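Local coordinates for protein cysteine synthase (Fusobacterium nucleatum subsp. nucleatum strain ATCC 25586, PDB 5XEM) that produces hydrogen sulfide from L-cysteine, forming lanthionine, with pyridoxal 5'-phosphate as cofactor, and probably also makes L-cysteine from O-acetyl-L-serine and sulfide, at residues 26-38 / 282-296. Numbering follows the deposited sequence.
Sequences DTFGNEIYVKLEG and SKENADKGLKIVVLS
Thr27 O takes the hydroxyl of Ser282, OG 2.7 Å away, and Asn30 N reaches the same oxygen from the opposite face of the carbonyl plane, closing a type I' turn. Serine suits this place because OG, set opposite its own N (chi1 -176°), donates to Thr27 O and accepts from Asn30 ND2. Phe28 lays one ring face on the aliphatic chain of Lys283, CB 3.9 Å from the ring centroid, a CH-pi contact. Gly29, at positive phi and without a side chain, leaves room for Asp287; Asp287 OD1 comes 3.5 Å from Gly29 CA. Buried Asn30 both gives and accepts: ND2 donates in its amide plane to Ser282 OG and, at 172°, to Asn285 O, while OD1 receives Lys288 N and Leu290 N from opposite faces. These four bonds fix the amide's rotation and tie the turn to the last turn of helix 269-284 and the loop that follows. Oppositely charged Glu31 and Lys291 run side by side on the partly exposed sheet face, OE1 to NZ 2.9 Å. Branched Ile32 and Val294 fill the face that helix 269-284 covers. Backbone bonds alternate from Glu31 N-Leu290 O through Tyr33 N-Ile292 O (2.8 Å) to Glu37 N-Ser296 O, making strands 31-36 and 291-296 parallel neighbours in the mixed sheet of fold-type II PLP enzymes.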
ATOM      1  N   ASP A  26      25.041   1.671  -1.819  1.00 25.49           N
ATOM      2  CA  ASP A  26      26.102   1.480  -2.818  1.00 27.26           C
ATOM      3  C   ASP A  26      25.723   0.334  -3.728  1.00 24.66           C
ATOM      4  O   ASP A  26      25.454  -0.751  -3.252  1.00 27.71           O
ATOM      5  CB  ASP A  26      27.445   1.170  -2.144  1.00 28.62           C
ATOM      6  CG  ASP A  26      28.616   1.184  -3.128  1.00 31.04           C
ATOM      7  OD1 ASP A  26      28.400   1.494  -4.316  1.00 31.21           O
ATOM      8  OD2 ASP A  26      29.750   0.886  -2.699  1.00 34.37           O
ATOM      9  N   THR A  27      25.713   0.567  -5.036  1.00 23.97           N
ATOM     10  CA  THR A  27      25.344  -0.472  -6.018  1.00 23.43           C
ATOM     11  C   THR A  27      26.525  -0.861  -6.956  1.00 24.96           C
ATOM     12  O   THR A  27      26.338  -1.496  -8.018  1.00 23.64           O
ATOM     13  CB  THR A  27      24.051  -0.076  -6.795  1.00 23.64           C
ATOM     14  OG1 THR A  27      24.265   1.104  -7.585  1.00 21.94           O
ATOM     15  CG2 THR A  27      22.891   0.185  -5.794  1.00 21.46           C
ATOM     16  N   PHE A  28      27.732  -0.491  -6.510  1.00 26.53           N
ATOM     17  CA  PHE A  28      28.997  -0.967  -7.087  1.00 26.98           C
ATOM     18  C   PHE A  28      29.160  -0.626  -8.554  1.00 27.00           C
ATOM     19  O   PHE A  28      29.576  -1.472  -9.359  1.00 26.58           O
ATOM     20  CB  PHE A  28      29.156  -2.470  -6.846  1.00 29.86           C
ATOM     21  CG  PHE A  28      28.906  -2.863  -5.421  1.00 32.05           C
ATOM     22  CD1 PHE A  28      29.763  -2.439  -4.417  1.00 34.16           C
ATOM     23  CD2 PHE A  28      27.778  -3.604  -5.073  1.00 34.14           C
ATOM     24  CE1 PHE A  28      29.516  -2.767  -3.087  1.00 36.41           C
ATOM     25  CE2 PHE A  28      27.531  -3.940  -3.750  1.00 32.88           C
ATOM     26  CZ  PHE A  28      28.395  -3.520  -2.758  1.00 34.26           C
ATOM     27  N   GLY A  29      28.836   0.617  -8.895  1.00 25.99           N
ATOM     28  CA  GLY A  29      29.005   1.112 -10.257  1.00 27.56           C
ATOM     29  C   GLY A  29      28.092   0.529 -11.330  1.00 28.36           C
ATOM     30  O   GLY A  29      28.369   0.653 -12.522  1.00 29.16           O
ATOM     31  N   ASN A  30      26.995  -0.105 -10.919  1.00 25.94           N
ATOM     32  CA  ASN A  30      25.913  -0.450 -11.843  1.00 25.14           C
ATOM     33  C   ASN A  30      24.645   0.219 -11.359  1.00 25.07           C
ATOM     34  O   ASN A  30      24.561   0.559 -10.205  1.00 25.86           O
ATOM     35  CB  ASN A  30      25.724  -1.952 -11.886  1.00 24.14           C
ATOM     36  CG  ASN A  30      26.960  -2.671 -12.388  1.00 24.69           C
ATOM     37  OD1 ASN A  30      27.439  -2.386 -13.498  1.00 25.52           O
ATOM     38  ND2 ASN A  30      27.476  -3.610 -11.589  1.00 23.34           N
ATOM     39  N   GLU A  31      23.669   0.404 -12.241  1.00 25.55           N
ATOM     40  CA  GLU A  31      22.396   1.018 -11.849  1.00 25.55           C
ATOM     41  C   GLU A  31      21.377  -0.082 -11.517  1.00 22.56           C
ATOM     42  O   GLU A  31      21.134  -0.984 -12.334  1.00 20.83           O
ATOM     43  CB  GLU A  31      21.887   1.911 -12.969  1.00 27.87           C
ATOM     44  CG  GLU A  31      22.848   3.032 -13.314  1.00 33.08           C
ATOM     45  CD  GLU A  31      22.297   3.981 -14.353  1.00 35.89           C
ATOM     46  OE1 GLU A  31      21.942   3.531 -15.462  1.00 40.01           O
ATOM     47  OE2 GLU A  31      22.210   5.189 -14.056  1.00 42.31           O
ATOM     48  N   ILE A  32      20.807  -0.022 -10.313  1.00 20.71           N
ATOM     49  CA  ILE A  32      19.767  -0.963  -9.909  1.00 19.11           C
ATOM     50  C   ILE A  32      18.436  -0.221  -9.792  1.00 17.76           C
ATOM     51  O   ILE A  32      18.354   0.807  -9.127  1.00 18.96           O
ATOM     52  CB  ILE A  32      20.070  -1.658  -8.572  1.00 19.18           C
ATOM     53  CG1 ILE A  32      21.425  -2.379  -8.630  1.00 19.74           C
ATOM     54  CG2 ILE A  32      18.957  -2.667  -8.253  1.00 17.48           C
ATOM     55  CD1 ILE A  32      21.781  -3.172  -7.382  1.00 18.53           C
ATOM     56  N   TYR A  33      17.438  -0.739 -10.494  1.00 16.87           N
ATOM     57  CA  TYR A  33      16.062  -0.218 -10.475  1.00 16.62           C
ATOM     58  C   TYR A  33      15.173  -1.273  -9.833  1.00 14.72           C
ATOM     59  O   TYR A  33      15.276  -2.451 -10.180  1.00 15.34           O
ATOM     60  CB  TYR A  33      15.572   0.015 -11.897  1.00 17.85           C
ATOM     61  CG  TYR A  33      16.350   1.075 -12.630  1.00 19.58           C
ATOM     62  CD1 TYR A  33      15.995   2.421 -12.526  1.00 20.60           C
ATOM     63  CD2 TYR A  33      17.438   0.742 -13.430  1.00 20.90           C
ATOM     64  CE1 TYR A  33      16.715   3.401 -13.184  1.00 23.23           C
ATOM     65  CE2 TYR A  33      18.155   1.716 -14.108  1.00 22.10           C
ATOM     66  CZ  TYR A  33      17.793   3.036 -13.971  1.00 22.53           C
ATOM     67  OH  TYR A  33      18.498   4.009 -14.640  1.00 27.94           O
ATOM     68  N   VAL A  34      14.298  -0.863  -8.923  1.00 12.70           N
ATOM     69  CA  VAL A  34      13.400  -1.799  -8.261  1.00 11.98           C
ATOM     70  C   VAL A  34      12.000  -1.549  -8.820  1.00 11.92           C
ATOM     71  O   VAL A  34      11.522  -0.418  -8.837  1.00 12.42           O
ATOM     72  CB  VAL A  34      13.439  -1.618  -6.735  1.00 12.09           C
ATOM     73  CG1 VAL A  34      12.474  -2.561  -6.026  1.00 12.40           C
ATOM     74  CG2 VAL A  34      14.869  -1.819  -6.216  1.00 12.31           C
ATOM     75  N   LYS A  35      11.365  -2.608  -9.298  1.00 11.54           N
ATOM     76  CA  LYS A  35       9.999  -2.512  -9.798  1.00 11.51           C
ATOM     77  C   LYS A  35       9.080  -2.828  -8.619  1.00 11.09           C
ATOM     78  O   LYS A  35       9.119  -3.941  -8.078  1.00 10.06           O
ATOM     79  CB  LYS A  35       9.765  -3.451 -10.959  1.00 12.33           C
ATOM     80  CG  LYS A  35       8.378  -3.207 -11.583  1.00 13.16           C
ATOM     81  CD  LYS A  35       8.252  -3.684 -13.000  1.00 14.81           C
ATOM     82  CE  LYS A  35       6.864  -3.504 -13.576  1.00 13.82           C
ATOM     83  NZ  LYS A  35       6.475  -2.076 -13.788  1.00 14.00           N
ATOM     84  N   LEU A  36       8.325  -1.828  -8.185  1.00 10.63           N
ATOM     85  CA  LEU A  36       7.597  -1.893  -6.905  1.00 10.82           C
ATOM     86  C   LEU A  36       6.208  -2.477  -7.083  1.00 10.03           C
ATOM     87  O   LEU A  36       5.246  -1.751  -7.272  1.00  9.91           O
ATOM     88  CB  LEU A  36       7.518  -0.525  -6.267  1.00 11.34           C
ATOM     89  CG  LEU A  36       8.862   0.128  -5.866  1.00 12.60           C
ATOM     90  CD1 LEU A  36       8.629   1.585  -5.396  1.00 13.34           C
ATOM     91  CD2 LEU A  36       9.566  -0.712  -4.810  1.00 12.19           C
ATOM     92  N   GLU A  37       6.109  -3.808  -7.047  1.00 10.85           N
ATOM     93  CA  GLU A  37       4.810  -4.461  -7.232  1.00 10.54           C
ATOM     94  C   GLU A  37       3.917  -4.314  -5.993  1.00 10.77           C
ATOM     95  O   GLU A  37       2.730  -4.609  -6.026  1.00  9.74           O
ATOM     96  CB  GLU A  37       4.988  -5.919  -7.622  1.00 11.16           C
ATOM     97  CG  GLU A  37       5.685  -6.058  -8.964  1.00 11.98           C
ATOM     98  CD  GLU A  37       4.759  -5.681 -10.101  1.00 12.58           C
ATOM     99  OE1 GLU A  37       3.664  -6.280 -10.183  1.00 13.75           O
ATOM    100  OE2 GLU A  37       5.123  -4.797 -10.905  1.00 14.47           O
ATOM    101  N   GLY A  38       4.493  -3.823  -4.906  1.00 10.89           N
ATOM    102  CA  GLY A  38       3.704  -3.404  -3.772  1.00 11.29           C
ATOM    103  C   GLY A  38       2.781  -2.230  -4.048  1.00 12.00           C
ATOM    104  O   GLY A  38       1.896  -1.973  -3.264  1.00 13.44           O
ATOM    105  N   SER A 282      25.759  -7.564  -8.622  1.00 27.04           N
ATOM    106  CA  SER A 282      26.309  -6.300  -9.088  1.00 27.48           C
ATOM    107  C   SER A 282      27.748  -6.079  -8.582  1.00 29.55           C
ATOM    108  O   SER A 282      28.604  -5.620  -9.337  1.00 30.19           O
ATOM    109  CB  SER A 282      25.419  -5.142  -8.678  1.00 27.08           C
ATOM    110  OG  SER A 282      25.897  -3.924  -9.201  1.00 26.52           O
ATOM    111  N   LYS A 283      28.019  -6.435  -7.334  1.00 30.23           N
ATOM    112  CA  LYS A 283      29.399  -6.446  -6.827  1.00 35.06           C
ATOM    113  C   LYS A 283      30.319  -7.428  -7.596  1.00 36.29           C
ATOM    114  O   LYS A 283      31.460  -7.078  -7.908  1.00 35.36           O
ATOM    115  CB  LYS A 283      29.443  -6.750  -5.336  1.00 37.42           C
ATOM    116  CG  LYS A 283      30.835  -6.556  -4.729  1.00 40.82           C
ATOM    117  CD  LYS A 283      30.794  -6.409  -3.212  1.00 42.29           C
ATOM    118  CE  LYS A 283      32.057  -5.747  -2.646  1.00 44.98           C
ATOM    119  NZ  LYS A 283      33.161  -6.711  -2.370  1.00 45.31           N
ATOM    120  N   GLU A 284      29.833  -8.634  -7.911  1.00 37.67           N
ATOM    121  CA  GLU A 284      30.610  -9.574  -8.747  1.00 39.53           C
ATOM    122  C   GLU A 284      30.844  -9.040 -10.161  1.00 40.15           C
ATOM    123  O   GLU A 284      31.753  -9.496 -10.849  1.00 37.47           O
ATOM    124  CB  GLU A 284      29.954 -10.955  -8.836  1.00 40.11           C
ATOM    125  CG  GLU A 284      30.037 -11.765  -7.555  1.00 43.66           C
ATOM    126  CD  GLU A 284      29.862 -13.262  -7.764  1.00 47.72           C
ATOM    127  OE1 GLU A 284      29.251 -13.674  -8.773  1.00 49.84           O
ATOM    128  OE2 GLU A 284      30.347 -14.034  -6.908  1.00 45.40           O
ATOM    129  N   ASN A 285      30.017  -8.092 -10.597  1.00 38.72           N
ATOM    130  CA  ASN A 285      30.139  -7.489 -11.917  1.00 36.02           C
ATOM    131  C   ASN A 285      30.269  -5.984 -11.812  1.00 33.33           C
ATOM    132  O   ASN A 285      29.706  -5.235 -12.624  1.00 34.66           O
ATOM    133  CB  ASN A 285      28.928  -7.862 -12.778  1.00 37.35           C
ATOM    134  CG  ASN A 285      28.878  -9.335 -13.099  1.00 38.20           C
ATOM    135  OD1 ASN A 285      29.347  -9.763 -14.153  1.00 40.68           O
ATOM    136  ND2 ASN A 285      28.344 -10.129 -12.180  1.00 37.18           N
ATOM    137  N   ALA A 286      31.032  -5.548 -10.817  1.00 32.26           N
ATOM    138  CA  ALA A 286      31.148  -4.140 -10.460  1.00 34.08           C
ATOM    139  C   ALA A 286      31.607  -3.275 -11.609  1.00 36.87           C
ATOM    140  O   ALA A 286      32.387  -3.719 -12.467  1.00 38.00           O
ATOM    141  CB  ALA A 286      32.089  -3.960  -9.284  1.00 32.23           C
ATOM    142  N   ASP A 287      31.101  -2.045 -11.624  1.00 36.58           N
ATOM    143  CA  ASP A 287      31.540  -1.014 -12.545  1.00 37.61           C
ATOM    144  C   ASP A 287      31.551  -1.440 -14.008  1.00 40.33           C
ATOM    145  O   ASP A 287      32.571  -1.327 -14.687  1.00 40.97           O
ATOM    146  CB  ASP A 287      32.920  -0.537 -12.120  1.00 39.43           C
ATOM    147  CG  ASP A 287      32.938  -0.053 -10.688  1.00 39.70           C
ATOM    148  OD1 ASP A 287      32.487   1.081 -10.442  1.00 40.05           O
ATOM    149  OD2 ASP A 287      33.393  -0.813  -9.809  1.00 40.71           O
ATOM    150  N   LYS A 288      30.413  -1.936 -14.483  1.00 38.61           N
ATOM    151  CA  LYS A 288      30.204  -2.210 -15.897  1.00 37.58           C
ATOM    152  C   LYS A 288      29.052  -1.382 -16.443  1.00 35.52           C
ATOM    153  O   LYS A 288      28.658  -1.571 -17.594  1.00 38.10           O
ATOM    154  CB  LYS A 288      29.902  -3.687 -16.115  1.00 38.95           C
ATOM    155  CG  LYS A 288      31.031  -4.637 -15.770  1.00 42.50           C
ATOM    156  CD  LYS A 288      30.612  -6.061 -16.082  1.00 44.00           C
ATOM    157  CE  LYS A 288      31.725  -7.064 -15.808  1.00 47.31           C
ATOM    158  NZ  LYS A 288      32.200  -6.992 -14.395  1.00 49.59           N
ATOM    159  N   GLY A 289      28.507  -0.475 -15.623  1.00 32.56           N
ATOM    160  CA  GLY A 289      27.329   0.327 -15.981  1.00 30.08           C
ATOM    161  C   GLY A 289      26.074  -0.461 -16.365  1.00 27.01           C
ATOM    162  O   GLY A 289      25.248   0.024 -17.135  1.00 26.61           O
ATOM    163  N   LEU A 290      25.918  -1.665 -15.822  1.00 25.26           N
ATOM    164  CA  LEU A 290      24.779  -2.523 -16.152  1.00 23.95           C
ATOM    165  C   LEU A 290      23.481  -1.914 -15.622  1.00 23.20           C
ATOM    166  O   LEU A 290      23.471  -1.254 -14.585  1.00 24.34           O
ATOM    167  CB  LEU A 290      24.935  -3.920 -15.547  1.00 24.43           C
ATOM    168  CG  LEU A 290      26.200  -4.702 -15.894  1.00 23.47           C
ATOM    169  CD1 LEU A 290      26.316  -5.932 -14.999  1.00 22.62           C
ATOM    170  CD2 LEU A 290      26.215  -5.084 -17.361  1.00 22.37           C
ATOM    171  N   LYS A 291      22.400  -2.095 -16.359  1.00 22.64           N
ATOM    172  CA  LYS A 291      21.079  -1.675 -15.888  1.00 23.55           C
ATOM    173  C   LYS A 291      20.421  -2.944 -15.384  1.00 21.17           C
ATOM    174  O   LYS A 291      20.161  -3.890 -16.160  1.00 20.03           O
ATOM    175  CB  LYS A 291      20.294  -1.020 -17.006  1.00 26.72           C
ATOM    176  CG  LYS A 291      20.854   0.344 -17.404  1.00 30.16           C
ATOM    177  CD  LYS A 291      19.837   1.156 -18.189  1.00 32.70           C
ATOM    178  CE  LYS A 291      20.431   2.423 -18.793  1.00 36.73           C
ATOM    179  NZ  LYS A 291      20.342   3.608 -17.894  1.00 37.62           N
ATOM    180  N   ILE A 292      20.215  -2.983 -14.072  1.00 20.11           N
ATOM    181  CA  ILE A 292      19.774  -4.200 -13.389  1.00 18.26           C
ATOM    182  C   ILE A 292      18.385  -3.920 -12.840  1.00 18.04           C
ATOM    183  O   ILE A 292      18.205  -2.936 -12.124  1.00 18.72           O
ATOM    184  CB  ILE A 292      20.706  -4.577 -12.225  1.00 17.75           C
ATOM    185  CG1 ILE A 292      22.162  -4.724 -12.710  1.00 18.23           C
ATOM    186  CG2 ILE A 292      20.220  -5.860 -11.541  1.00 17.16           C
ATOM    187  CD1 ILE A 292      23.122  -5.230 -11.644  1.00 17.14           C
ATOM    188  N   VAL A 293      17.417  -4.754 -13.201  1.00 17.03           N
ATOM    189  CA  VAL A 293      16.044  -4.611 -12.667  1.00 15.91           C
ATOM    190  C   VAL A 293      15.774  -5.719 -11.677  1.00 15.37           C
ATOM    191  O   VAL A 293      16.043  -6.906 -11.965  1.00 14.71           O
ATOM    192  CB  VAL A 293      14.979  -4.631 -13.773  1.00 16.26           C
ATOM    193  CG1 VAL A 293      13.568  -4.572 -13.165  1.00 17.22           C
ATOM    194  CG2 VAL A 293      15.175  -3.463 -14.743  1.00 16.32           C
ATOM    195  N   VAL A 294      15.286  -5.327 -10.492  1.00 13.68           N
ATOM    196  CA  VAL A 294      14.910  -6.241  -9.434  1.00 14.30           C
ATOM    197  C   VAL A 294      13.390  -6.115  -9.266  1.00 13.73           C
ATOM    198  O   VAL A 294      12.873  -5.009  -9.117  1.00 13.15           O
ATOM    199  CB  VAL A 294      15.608  -5.861  -8.111  1.00 15.23           C
ATOM    200  CG1 VAL A 294      15.006  -6.577  -6.895  1.00 16.51           C
ATOM    201  CG2 VAL A 294      17.097  -6.151  -8.241  1.00 16.61           C
ATOM    202  N   LEU A 295      12.685  -7.236  -9.310  1.00 13.35           N
ATOM    203  CA  LEU A 295      11.271  -7.224  -9.044  1.00 13.51           C
ATOM    204  C   LEU A 295      11.084  -7.288  -7.537  1.00 12.63           C
ATOM    205  O   LEU A 295      11.541  -8.221  -6.919  1.00 12.60           O
ATOM    206  CB  LEU A 295      10.569  -8.394  -9.719  1.00 14.66           C
ATOM    207  CG  LEU A 295       9.042  -8.262  -9.762  1.00 16.42           C
ATOM    208  CD1 LEU A 295       8.623  -7.312 -10.885  1.00 17.02           C
ATOM    209  CD2 LEU A 295       8.371  -9.595  -9.911  1.00 18.88           C
ATOM    210  N   SER A 296      10.435  -6.272  -6.971  1.00 11.81           N
ATOM    211  CA  SER A 296       9.965  -6.280  -5.579  1.00 11.02           C
ATOM    212  C   SER A 296       8.546  -6.823  -5.574  1.00 10.79           C
ATOM    213  O   SER A 296       7.606  -6.118  -5.996  1.00 10.10           O
ATOM    214  CB  SER A 296       9.955  -4.877  -4.973  1.00 10.52           C
ATOM    215  OG  SER A 296       9.267  -4.858  -3.718  1.00 10.64           O
TER
HETATM  216  O   HOH W   1       7.028  -3.254  -3.860  1.00 12.36           O